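Local coordinates for SusD superfamily protein (Bacteroides vulgatus, PDB 3MYV) that probably binds polysaccharides or oligosaccharides at the outer membrane of a gut Bacteroides, helping to capture glycans for uptake, at residues A[14-17]-A[18-22]; A[64-68]-A[69-73]; A[193-196]-A[197-201]; A[432-435]-A[436-440]. One frame throughout, in Å; residues are numbered along the deposited sequence.

Contact 1: residues A[14-17]-A[18-22]; sequences TDVD and NAVNG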
loop_
_atom_site.group_PDB
_atom_site.type_symbol
_atom_site.label_atom_id
_atom_site.label_comp_id
_atom_site.label_asym_id
_atom_site.label_seq_id
_atom_site.Cartn_x
_atom_site.Cartn_y
_atom_site.Cartn_z
ATOM N N THR A 14 -18.117 -14.740 18.486
ATOM C CA THR A 14 -16.913 -15.528 18.189
ATOM C C THR A 14 -16.905 -15.976 16.712
ATOM O O THR A 14 -15.898 -15.830 16.024
ATOM C CB THR A 14 -16.756 -16.702 19.167
ATOM O OG1 THR A 14 -16.413 -16.173 20.454
ATOM C CG2 THR A 14 -15.647 -17.657 18.730
ATOM N N ASP A 15 -18.042 -16.464 16.213
ATOM C CA ASP A 15 -18.147 -16.796 14.801
ATOM C C ASP A 15 -17.792 -15.589 13.945
ATOM O O ASP A 15 -17.127 -15.743 12.918
ATOM C CB ASP A 15 -19.554 -17.272 14.402
ATOM C CG ASP A 15 -19.933 -18.603 15.022
ATOM O OD1 ASP A 15 -19.040 -19.400 15.361
ATOM O OD2 ASP A 15 -21.146 -18.837 15.169
ATOM N N VAL A 16 -18.257 -14.402 14.351
ATOM C CA VAL A 16 -17.978 -13.196 13.572
ATOM C C VAL A 16 -16.485 -12.897 13.583
ATOM O O VAL A 16 -15.918 -12.575 12.535
ATOM C CB VAL A 16 -18.773 -11.968 14.029
ATOM C CG1 VAL A 16 -18.353 -10.741 13.219
ATOM C CG2 VAL A 16 -20.318 -12.249 13.854
ATOM N N ASP A 17 -15.860 -13.020 14.753
ATOM C CA ASP A 17 -14.415 -12.748 14.892
ATOM C C ASP A 17 -13.637 -13.667 13.945
ATOM O O ASP A 17 -12.707 -13.224 13.251
ATOM C CB ASP A 17 -13.983 -12.917 16.359
ATOM C CG ASP A 17 -12.569 -12.440 16.629
ATOM O OD1 ASP A 17 -12.068 -11.554 15.908
ATOM O OD2 ASP A 17 -11.940 -12.939 17.591
ATOM N N ASN A 18 -14.028 -14.942 13.911
ATOM C CA ASN A 18 -13.398 -15.929 13.026
ATOM C C ASN A 18 -13.588 -15.623 11.556
ATOM O O ASN A 18 -12.647 -15.776 10.767
ATOM C CB ASN A 18 -13.899 -17.344 13.329
ATOM C CG ASN A 18 -13.455 -17.837 14.704
ATOM O OD1 ASN A 18 -12.415 -17.426 15.229
ATOM N ND2 ASN A 18 -14.256 -18.703 15.295
ATOM N N ALA A 19 -14.789 -15.178 11.184
ATOM C CA ALA A 19 -15.049 -14.777 9.803
ATOM C C ALA A 19 -14.137 -13.596 9.435
ATOM O O ALA A 19 -13.540 -13.566 8.349
ATOM C CB ALA A 19 -16.537 -14.400 9.610
ATOM N N VAL A 20 -14.027 -12.621 10.342
ATOM C CA VAL A 20 -13.224 -11.417 10.067
ATOM C C VAL A 20 -11.764 -11.813 9.914
ATOM O O VAL A 20 -11.107 -11.398 8.954
ATOM C CB VAL A 20 -13.432 -10.291 11.134
ATOM C CG1 VAL A 20 -12.420 -9.147 10.938
ATOM C CG2 VAL A 20 -14.886 -9.771 11.054
ATOM N N ASN A 21 -11.292 -12.692 10.803
ATOM C CA ASN A 21 -9.946 -13.255 10.695
ATOM C C ASN A 21 -9.664 -13.858 9.296
ATOM O O ASN A 21 -8.588 -13.636 8.714
ATOM C CB ASN A 21 -9.755 -14.305 11.794
ATOM C CG ASN A 21 -8.331 -14.445 12.217
ATOM O OD1 ASN A 21 -7.798 -13.578 12.895
ATOM N ND2 ASN A 21 -7.696 -15.539 11.809
ATOM N N GLY A 22 -10.638 -14.584 8.754
ATOM C CA GLY A 22 -10.549 -15.196 7.410
ATOM C C GLY A 22 -10.360 -14.183 6.276
ATOM O O GLY A 22 -9.756 -14.484 5.240
HETATM O O HOH W 1 -16.815 -19.850 13.585
#
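Residues 14-17 and 18-22 are consecutive turns of one alpha-helix, and four main-chain bonds of the i to i+4 kind join them: Asn-18 N to Thr-14 O, Ala-19 N to Asp-15 O, Val-20 N to Val-16 O and Asn-21 N to Asp-17 O, all at 2.9 to 3.0 Å. Thr-14 and Asn-18, one turn apart, lie side by side and point the same way, Thr-14 CG2 standing 3.9 Å from Asn-18 ND2. With Asn-18 CG beside its own backbone N (chi1 -67°), the amide folds back toward the Thr-14 turn, and a water links it to Asp-15: the water donates to Asp-15 OD1 at 2.9 Å and accepts from Asn-18 ND2 at 3.3 Å. The other carboxylate oxygen, Asp-15 OD2, takes the backbone N-H of Arg-11, while Thr-12 OG1 bonds to Asp-15 N; both bonds lie at the start of helix 13-27. This amphipathic helix belongs to the helical part of the SusD fold and packs against helices 77-94 and 103-128. On its buried side Val-16 CG1 touches Val-20 CG2 at 4.2 Å, the pair lying against Ile-89, Ile-93 and Leu-109. Val-20 CG2 also comes within 3.3 Å of Val-16 O. Asp-17 OD1 forms a salt bridge with Arg-186, whose NH1 also bonds to Asn-21 OD1 one turn on.

Contact 2: residues A[64-68]-A[69-73]; sequences NHRPN and SLNAG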
loop_
_atom_site.group_PDB
_atom_site.type_symbol
_atom_site.label_atom_id
_atom_site.label_comp_id
_atom_site.label_asym_id
_atom_site.label_seq_id
_atom_site.Cartn_x
_atom_site.Cartn_y
_atom_site.Cartn_z
ATOM N N ASN A 64 3.628 -5.181 -18.669
ATOM C CA ASN A 64 3.212 -6.257 -19.563
ATOM C C ASN A 64 1.919 -6.857 -19.004
ATOM O O ASN A 64 1.958 -7.804 -18.223
ATOM C CB ASN A 64 4.315 -7.324 -19.652
ATOM C CG ASN A 64 3.908 -8.513 -20.490
ATOM O OD1 ASN A 64 2.883 -8.480 -21.155
ATOM N ND2 ASN A 64 4.686 -9.585 -20.426
ATOM N N HIS A 65 0.798 -6.248 -19.376
ATOM C CA HIS A 65 -0.526 -6.632 -18.882
ATOM C C HIS A 65 -1.503 -6.688 -20.052
ATOM O O HIS A 65 -1.501 -5.809 -20.909
ATOM C CB HIS A 65 -1.062 -5.610 -17.884
ATOM C CG HIS A 65 -0.095 -5.234 -16.823
ATOM N ND1 HIS A 65 0.286 -6.111 -15.834
ATOM C CD2 HIS A 65 0.534 -4.062 -16.558
ATOM C CE1 HIS A 65 1.151 -5.510 -15.032
ATOM N NE2 HIS A 65 1.318 -4.266 -15.449
ATOM N N ARG A 66 -2.370 -7.689 -20.060
ATOM C CA ARG A 66 -3.427 -7.724 -21.073
ATOM C C ARG A 66 -4.727 -8.339 -20.557
ATOM O O ARG A 66 -4.735 -9.021 -19.530
ATOM C CB ARG A 66 -2.931 -8.431 -22.323
ATOM C CG ARG A 66 -2.429 -9.804 -22.085
ATOM C CD ARG A 66 -1.778 -10.382 -23.344
ATOM N NE ARG A 66 -2.001 -11.820 -23.388
ATOM C CZ ARG A 66 -1.212 -12.739 -22.834
ATOM N NH1 ARG A 66 -0.091 -12.393 -22.197
ATOM N NH2 ARG A 66 -1.539 -14.021 -22.933
ATOM N N PRO A 67 -5.848 -8.038 -21.232
ATOM C CA PRO A 67 -7.134 -8.477 -20.699
ATOM C C PRO A 67 -7.244 -9.993 -20.441
ATOM O O PRO A 67 -7.868 -10.390 -19.460
ATOM C CB PRO A 67 -8.120 -8.012 -21.781
ATOM C CG PRO A 67 -7.478 -6.826 -22.342
ATOM C CD PRO A 67 -6.021 -7.126 -22.367
ATOM N N ASN A 68 -6.622 -10.829 -21.279
ATOM C CA ASN A 68 -6.655 -12.281 -21.068
ATOM C C ASN A 68 -5.550 -12.820 -20.165
ATOM O O ASN A 68 -5.502 -14.025 -19.907
ATOM C CB ASN A 68 -6.731 -13.061 -22.404
ATOM C CG ASN A 68 -5.437 -13.021 -23.217
ATOM O OD1 ASN A 68 -4.401 -12.520 -22.769
ATOM N ND2 ASN A 68 -5.494 -13.588 -24.421
ATOM N N SER A 69 -4.704 -11.929 -19.651
ATOM C CA SER A 69 -3.634 -12.315 -18.727
ATOM C C SER A 69 -3.142 -11.036 -18.049
ATOM O O SER A 69 -2.218 -10.373 -18.536
ATOM C CB SER A 69 -2.498 -13.015 -19.487
ATOM O OG SER A 69 -1.575 -13.628 -18.610
ATOM N N LEU A 70 -3.765 -10.677 -16.927
ATOM C CA LEU A 70 -3.419 -9.394 -16.282
ATOM C C LEU A 70 -1.941 -9.344 -15.893
ATOM O O LEU A 70 -1.361 -8.279 -15.938
ATOM C CB LEU A 70 -4.312 -9.049 -15.103
ATOM C CG LEU A 70 -5.551 -8.195 -15.402
ATOM C CD1 LEU A 70 -6.486 -8.817 -16.474
ATOM C CD2 LEU A 70 -6.305 -7.890 -14.119
ATOM N N ASN A 71 -1.331 -10.477 -15.545
ATOM C CA ASN A 71 0.075 -10.506 -15.134
ATOM C C ASN A 71 0.286 -9.532 -13.979
ATOM O O ASN A 71 1.252 -8.753 -13.959
ATOM C CB ASN A 71 1.030 -10.185 -16.295
ATOM C CG ASN A 71 0.856 -11.119 -17.500
ATOM O OD1 ASN A 71 0.457 -12.258 -17.351
ATOM N ND2 ASN A 71 1.200 -10.634 -18.690
ATOM N N ALA A 72 -0.613 -9.610 -13.001
ATOM C CA ALA A 72 -0.572 -8.741 -11.834
ATOM C C ALA A 72 -1.095 -9.482 -10.611
ATOM O O ALA A 72 -1.949 -8.986 -9.883
ATOM C CB ALA A 72 -1.371 -7.424 -12.087
ATOM N N GLY A 73 -0.568 -10.680 -10.385
ATOM C CA GLY A 73 -0.982 -11.476 -9.246
ATOM C C GLY A 73 -2.477 -11.771 -9.294
ATOM O O GLY A 73 -2.971 -12.264 -10.297
HETATM O O HOH W 2 1.923 -12.561 -20.831
#
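Backbone bonds close the tight turn between Arg-66 and Ser-69: Ser-69 N donates to Arg-66 O at 2.9 Å and Arg-66 N to Ser-69 O at 3.1 Å. Together they make an antiparallel hydrogen-bonded pair, a single bridge round a type I beta turn with Pro-67 and Asn-68 at its corners. Side-chain to main-chain bonds extend this small hairpin-like loop. His-65 ND1 gives its N-H to Leu-70 O at 2.7 Å; the oxygen lies at the ring edge, in plane, and ND1 lies almost in line with the C=O bond, though the N-H itself is bent, 149° at the hydrogen. In the reverse sense, from residues 69-73 to 64-68, Asn-71 ND2 donates to Asn-64 O at 3.0 Å, the oxygen in the plane of the amide but the nitrogen well above the plane of the carbonyl. The amides of Asn-64 and Asn-71 are steeply inclined, 74° apart. Among side chains alone, Ser-69 OG bonds to Asn-71 OD1 at 2.8 Å, so both ends of the Asn-71 amide are engaged and its rotation is fixed. Packing is led by Arg-66: with CG between backbone N and carbonyl carbon (chi1 56°), the chain turns back and lays one guanidinium face over Ser-69 CB, 3.6 Å from CZ. Its NE makes a weak bond to Asn-68 OD1. Beyond the loop, His-65 NE2 bonds to Lys-44 and Asn-71 O to Thr-59 OG1. Since ND1 donates its proton and NE2 faces an ammonium nitrogen, the imidazole is probably neutral, with NE2 accepting.

Contact 3: residues A[193-196]-A[197-201]; sequences RALL and ARIYL. With EDO (1,2-ethanediol), chain I.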
loop_
_atom_site.group_PDB
_atom_site.type_symbol
_atom_site.label_atom_id
_atom_site.label_comp_id
_atom_site.label_asym_id
_atom_site.label_seq_id
_atom_site.Cartn_x
_atom_site.Cartn_y
_atom_site.Cartn_z
ATOM N N ARG A 193 -7.664 4.889 10.945
ATOM C CA ARG A 193 -7.440 6.333 10.811
ATOM C C ARG A 193 -6.216 6.624 9.931
ATOM O O ARG A 193 -6.242 7.549 9.134
ATOM C CB ARG A 193 -7.272 7.006 12.191
ATOM C CG ARG A 193 -8.524 6.882 13.092
ATOM C CD ARG A 193 -8.198 7.277 14.522
ATOM N NE ARG A 193 -7.946 8.706 14.645
ATOM C CZ ARG A 193 -7.279 9.272 15.640
ATOM N NH1 ARG A 193 -6.690 8.530 16.593
ATOM N NH2 ARG A 193 -7.175 10.585 15.674
ATOM N N ALA A 194 -5.158 5.820 10.049
ATOM C CA ALA A 194 -3.988 6.013 9.200
ATOM C C ALA A 194 -4.387 5.830 7.720
ATOM O O ALA A 194 -4.002 6.627 6.856
ATOM C CB ALA A 194 -2.838 5.055 9.613
ATOM N N LEU A 195 -5.173 4.786 7.436
ATOM C CA LEU A 195 -5.608 4.505 6.071
ATOM C C LEU A 195 -6.487 5.660 5.535
ATOM O O LEU A 195 -6.327 6.102 4.388
ATOM C CB LEU A 195 -6.362 3.160 6.016
ATOM C CG LEU A 195 -6.932 2.707 4.676
ATOM C CD1 LEU A 195 -5.878 2.653 3.589
ATOM C CD2 LEU A 195 -7.659 1.352 4.791
ATOM N N LEU A 196 -7.400 6.131 6.377
ATOM C CA LEU A 196 -8.291 7.257 6.037
ATOM C C LEU A 196 -7.498 8.531 5.722
ATOM O O LEU A 196 -7.861 9.278 4.809
ATOM C CB LEU A 196 -9.278 7.513 7.184
ATOM C CG LEU A 196 -10.337 8.604 6.967
ATOM C CD1 LEU A 196 -11.101 8.332 5.670
ATOM C CD2 LEU A 196 -11.293 8.754 8.147
ATOM N N ALA A 197 -6.429 8.808 6.495
ATOM C CA ALA A 197 -5.591 9.981 6.196
ATOM C C ALA A 197 -4.971 9.817 4.811
ATOM O O ALA A 197 -4.931 10.784 4.045
ATOM C CB ALA A 197 -4.516 10.193 7.244
ATOM N N ARG A 198 -4.491 8.609 4.491
ATOM C CA ARG A 198 -3.944 8.345 3.141
ATOM C C ARG A 198 -4.997 8.594 2.078
ATOM O O ARG A 198 -4.726 9.242 1.048
ATOM C CB ARG A 198 -3.391 6.914 3.051
ATOM C CG ARG A 198 -2.835 6.499 1.706
ATOM C CD ARG A 198 -2.828 4.995 1.570
ATOM N NE ARG A 198 -1.785 4.381 2.402
ATOM C CZ ARG A 198 -1.574 3.074 2.488
ATOM N NH1 ARG A 198 -2.351 2.224 1.817
ATOM N NH2 ARG A 198 -0.600 2.610 3.258
ATOM N N ILE A 199 -6.204 8.058 2.299
ATOM C CA ILE A 199 -7.246 8.153 1.290
ATOM C C ILE A 199 -7.688 9.611 1.105
ATOM O O ILE A 199 -7.898 10.057 -0.035
ATOM C CB ILE A 199 -8.419 7.152 1.580
ATOM C CG1 ILE A 199 -7.931 5.709 1.331
ATOM C CG2 ILE A 199 -9.660 7.431 0.692
ATOM C CD1 ILE A 199 -8.847 4.612 1.937
ATOM N N TYR A 200 -7.822 10.358 2.203
ATOM C CA TYR A 200 -8.099 11.805 2.088
ATOM C C TYR A 200 -7.056 12.470 1.178
ATOM O O TYR A 200 -7.394 13.237 0.273
ATOM C CB TYR A 200 -8.053 12.505 3.447
ATOM C CG TYR A 200 -9.246 12.357 4.364
ATOM C CD1 TYR A 200 -10.558 12.363 3.886
ATOM C CD2 TYR A 200 -9.050 12.230 5.747
ATOM C CE1 TYR A 200 -11.639 12.253 4.768
ATOM C CE2 TYR A 200 -10.090 12.114 6.600
ATOM C CZ TYR A 200 -11.389 12.123 6.120
ATOM O OH TYR A 200 -12.417 11.992 7.033
ATOM N N LEU A 201 -5.793 12.124 1.366
ATOM C CA LEU A 201 -4.687 12.706 0.580
ATOM C C LEU A 201 -4.788 12.353 -0.894
ATOM O O LEU A 201 -4.683 13.232 -1.772
ATOM C CB LEU A 201 -3.325 12.244 1.158
ATOM C CG LEU A 201 -2.053 12.871 0.573
ATOM C CD1 LEU A 201 -1.913 14.299 1.091
ATOM C CD2 LEU A 201 -0.765 12.040 0.885
HETATM C C1 EDO I . 0.684 -0.823 0.210
HETATM O O1 EDO I . 1.012 0.266 -0.643
HETATM C C2 EDO I . -0.136 -0.343 1.411
HETATM O O2 EDO I . -1.565 -0.227 1.095
#
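Arg-198 NH1 donates to O2 of a bound 1,2-ethanediol at 2.7 Å, the oxygen lying at the guanidinium edge near its plane. The rest of that group is held by protein: NE forms a salt bridge with Glu-336 and NH2 bonds to Val-331 O. Tyr-33 and Arg-126 also bond to the diol, which probably came from the crystallisation liquor. Arg-198 leaves the helix with CG anti to the backbone N (chi1 178°) and bends at chi3, passing obliquely by Leu-195, whose CD1 stands 4.0 Å from NH1. Leu-195 CG also meets Ile-199 CD1, one turn further along, at 3.8 Å. On another side of the helix Leu-196 CD1 sits over one face of the Tyr-200 ring, 4.0 Å from the centroid and 17° off the normal, a CH-pi contact displaced toward the rim; Leu-196 CG comes to 3.5 Å from Tyr-200 CE2. Tyr-200 CG lies beside its backbone N (chi1 -78°), which turns the ring back toward the preceding turn, and the hydroxyl bonds to Glu-172. Regular i to i+4 bonds join the backbones, among them Tyr-200 N to Leu-196 O at 2.8 Å. Helix 189-202 is a central element of the helical, TPR-like part of the fold, surrounded by helices 103-128, 160-177, 206-223 and 334-348. Both arginines are buried, each with an acidic partner, Arg-193 with Asp-219 and Arg-198 with Glu-336; the pairs probably offset the cost of burying positive charge and join the helix to its neighbours.

Contact 4: residues A[432-435]-A[436-440]; sequences LPIP and EDQFI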
loop_
_atom_site.group_PDB
_atom_site.type_symbol
_atom_site.label_atom_id
_atom_site.label_comp_id
_atom_site.label_asym_id
_atom_site.label_seq_id
_atom_site.Cartn_x
_atom_site.Cartn_y
_atom_site.Cartn_z
ATOM N N LEU A 432 -4.469 -1.193 -14.847
ATOM C CA LEU A 432 -4.589 -2.562 -15.362
ATOM C C LEU A 432 -5.817 -2.702 -16.230
ATOM O O LEU A 432 -6.785 -1.925 -16.086
ATOM C CB LEU A 432 -4.698 -3.564 -14.220
ATOM C CG LEU A 432 -3.443 -3.795 -13.391
ATOM C CD1 LEU A 432 -3.820 -4.567 -12.151
ATOM C CD2 LEU A 432 -2.298 -4.501 -14.160
ATOM N N PRO A 433 -5.792 -3.673 -17.165
ATOM C CA PRO A 433 -7.020 -3.906 -17.914
ATOM C C PRO A 433 -8.059 -4.706 -17.102
ATOM O O PRO A 433 -7.713 -5.479 -16.193
ATOM C CB PRO A 433 -6.535 -4.709 -19.109
ATOM C CG PRO A 433 -5.413 -5.552 -18.519
ATOM C CD PRO A 433 -4.730 -4.625 -17.540
ATOM N N ILE A 434 -9.325 -4.482 -17.430
ATOM C CA ILE A 434 -10.423 -5.295 -16.942
ATOM C C ILE A 434 -10.226 -6.721 -17.510
ATOM O O ILE A 434 -10.005 -6.866 -18.726
ATOM C CB ILE A 434 -11.809 -4.709 -17.388
ATOM C CG1 ILE A 434 -12.001 -3.240 -16.948
ATOM C CG2 ILE A 434 -12.956 -5.605 -16.873
ATOM C CD1 ILE A 434 -11.915 -2.974 -15.455
ATOM N N PRO A 435 -10.281 -7.757 -16.658
ATOM C CA PRO A 435 -10.113 -9.134 -17.149
ATOM C C PRO A 435 -11.153 -9.497 -18.194
ATOM O O PRO A 435 -12.343 -9.192 -18.026
ATOM C CB PRO A 435 -10.301 -9.999 -15.897
ATOM C CG PRO A 435 -10.001 -9.069 -14.761
ATOM C CD PRO A 435 -10.404 -7.715 -15.189
ATOM N N GLU A 436 -10.704 -10.175 -19.236
ATOM C CA GLU A 436 -11.539 -10.511 -20.384
ATOM C C GLU A 436 -12.825 -11.248 -19.954
ATOM O O GLU A 436 -13.910 -10.998 -20.501
ATOM C CB GLU A 436 -10.737 -11.365 -21.363
ATOM C CG GLU A 436 -11.487 -11.782 -22.620
ATOM C CD GLU A 436 -10.629 -12.609 -23.577
ATOM O OE1 GLU A 436 -10.335 -13.789 -23.272
ATOM O OE2 GLU A 436 -10.276 -12.084 -24.650
ATOM N N ASP A 437 -12.711 -12.125 -18.957
ATOM C CA ASP A 437 -13.879 -12.915 -18.557
ATOM C C ASP A 437 -15.029 -12.128 -17.953
ATOM O O ASP A 437 -16.156 -12.639 -17.915
ATOM C CB ASP A 437 -13.513 -14.138 -17.704
ATOM C CG ASP A 437 -12.946 -13.791 -16.369
ATOM O OD1 ASP A 437 -12.709 -12.595 -16.069
ATOM O OD2 ASP A 437 -12.716 -14.759 -15.608
ATOM N N GLN A 438 -14.780 -10.879 -17.520
ATOM C CA GLN A 438 -15.891 -9.999 -17.149
ATOM C C GLN A 438 -16.878 -9.742 -18.293
ATOM O O GLN A 438 -18.053 -9.514 -18.030
ATOM C CB GLN A 438 -15.376 -8.653 -16.596
ATOM C CG GLN A 438 -14.449 -8.835 -15.419
ATOM C CD GLN A 438 -14.945 -9.846 -14.384
ATOM O OE1 GLN A 438 -14.419 -10.984 -14.273
ATOM N NE2 GLN A 438 -15.953 -9.445 -13.625
ATOM N N PHE A 439 -16.438 -9.811 -19.541
ATOM C CA PHE A 439 -17.317 -9.524 -20.689
ATOM C C PHE A 439 -18.280 -10.660 -21.060
ATOM O O PHE A 439 -19.172 -10.471 -21.892
ATOM C CB PHE A 439 -16.488 -9.017 -21.891
ATOM C CG PHE A 439 -15.602 -7.863 -21.522
ATOM C CD1 PHE A 439 -16.155 -6.642 -21.168
ATOM C CD2 PHE A 439 -14.230 -8.010 -21.453
ATOM C CE1 PHE A 439 -15.348 -5.576 -20.790
ATOM C CE2 PHE A 439 -13.414 -6.939 -21.081
ATOM C CZ PHE A 439 -13.971 -5.736 -20.729
ATOM N N ILE A 440 -18.121 -11.824 -20.413
ATOM C CA ILE A 440 -19.028 -12.961 -20.603
ATOM C C ILE A 440 -20.439 -12.539 -20.166
ATOM O O ILE A 440 -21.391 -12.596 -20.959
ATOM C CB ILE A 440 -18.522 -14.209 -19.823
ATOM C CG1 ILE A 440 -17.206 -14.730 -20.431
ATOM C CG2 ILE A 440 -19.609 -15.336 -19.789
ATOM C CD1 ILE A 440 -16.570 -15.901 -19.668
#
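The Phe-439 ring is approached obliquely by residues 434 and 435: Ile-434 CG2 lies 4.0 Å from CZ, and Pro-435 O comes to 3.9 Å from CE2. Phe-439 CG sits beside the backbone N (chi1 -53°), which swings the ring back toward the chain before the turn. Ile-434 CG2 also touches the aliphatic part of Gln-438, 3.8 Å from CG, the two side chains crossing at about a right angle. Pro-435 CB, on the puckered pyrrolidine ring, lies 3.5 Å from Asp-437 OD1. Pro-435 to Gln-438 form a type I beta turn, closed by Gln-438 N donating to Pro-435 O at 3.0 Å, with the nitrogen above the carbonyl plane. An i to i+3 bond, Phe-439 N to Glu-436 O at 3.0 Å, carries the winding on into a short, weakly bonded helix, 438-441, which lies near the surface. Before the turn the extended chain is held by Gln-447, whose OE1 accepts from Ile-434 N, and by Asn-448, whose ND2 donates to Leu-432 O. One backbone bond thus sets the turn, while Ile-434, the Gln-438 methylenes and Phe-439 pack through carbon contacts, so the side-chain part of the contact is chiefly apolar.

From the N terminus the contacts follow in series, none nesting or crossing. Contact 1 is two turns of helix 13-27; contact 2 closes a tight turn in the loop between helices 56-61 and 77-94; contact 3 lies within helix 189-202; contact 4 turns the chain into helix 438-441. Contacts 2 and 4, centres 10 Å apart, touch: Pro-67 O and Glu-436 N are 2.9 Å apart, probably hydrogen-bonded, and His-65 and Leu-70 pack on Leu-432 and Pro-433. This joins an early loop to the C-terminal region. Contacts 1 and 3 share helix 103-128 as a neighbour, though their nearest atoms are about 13 Å apart.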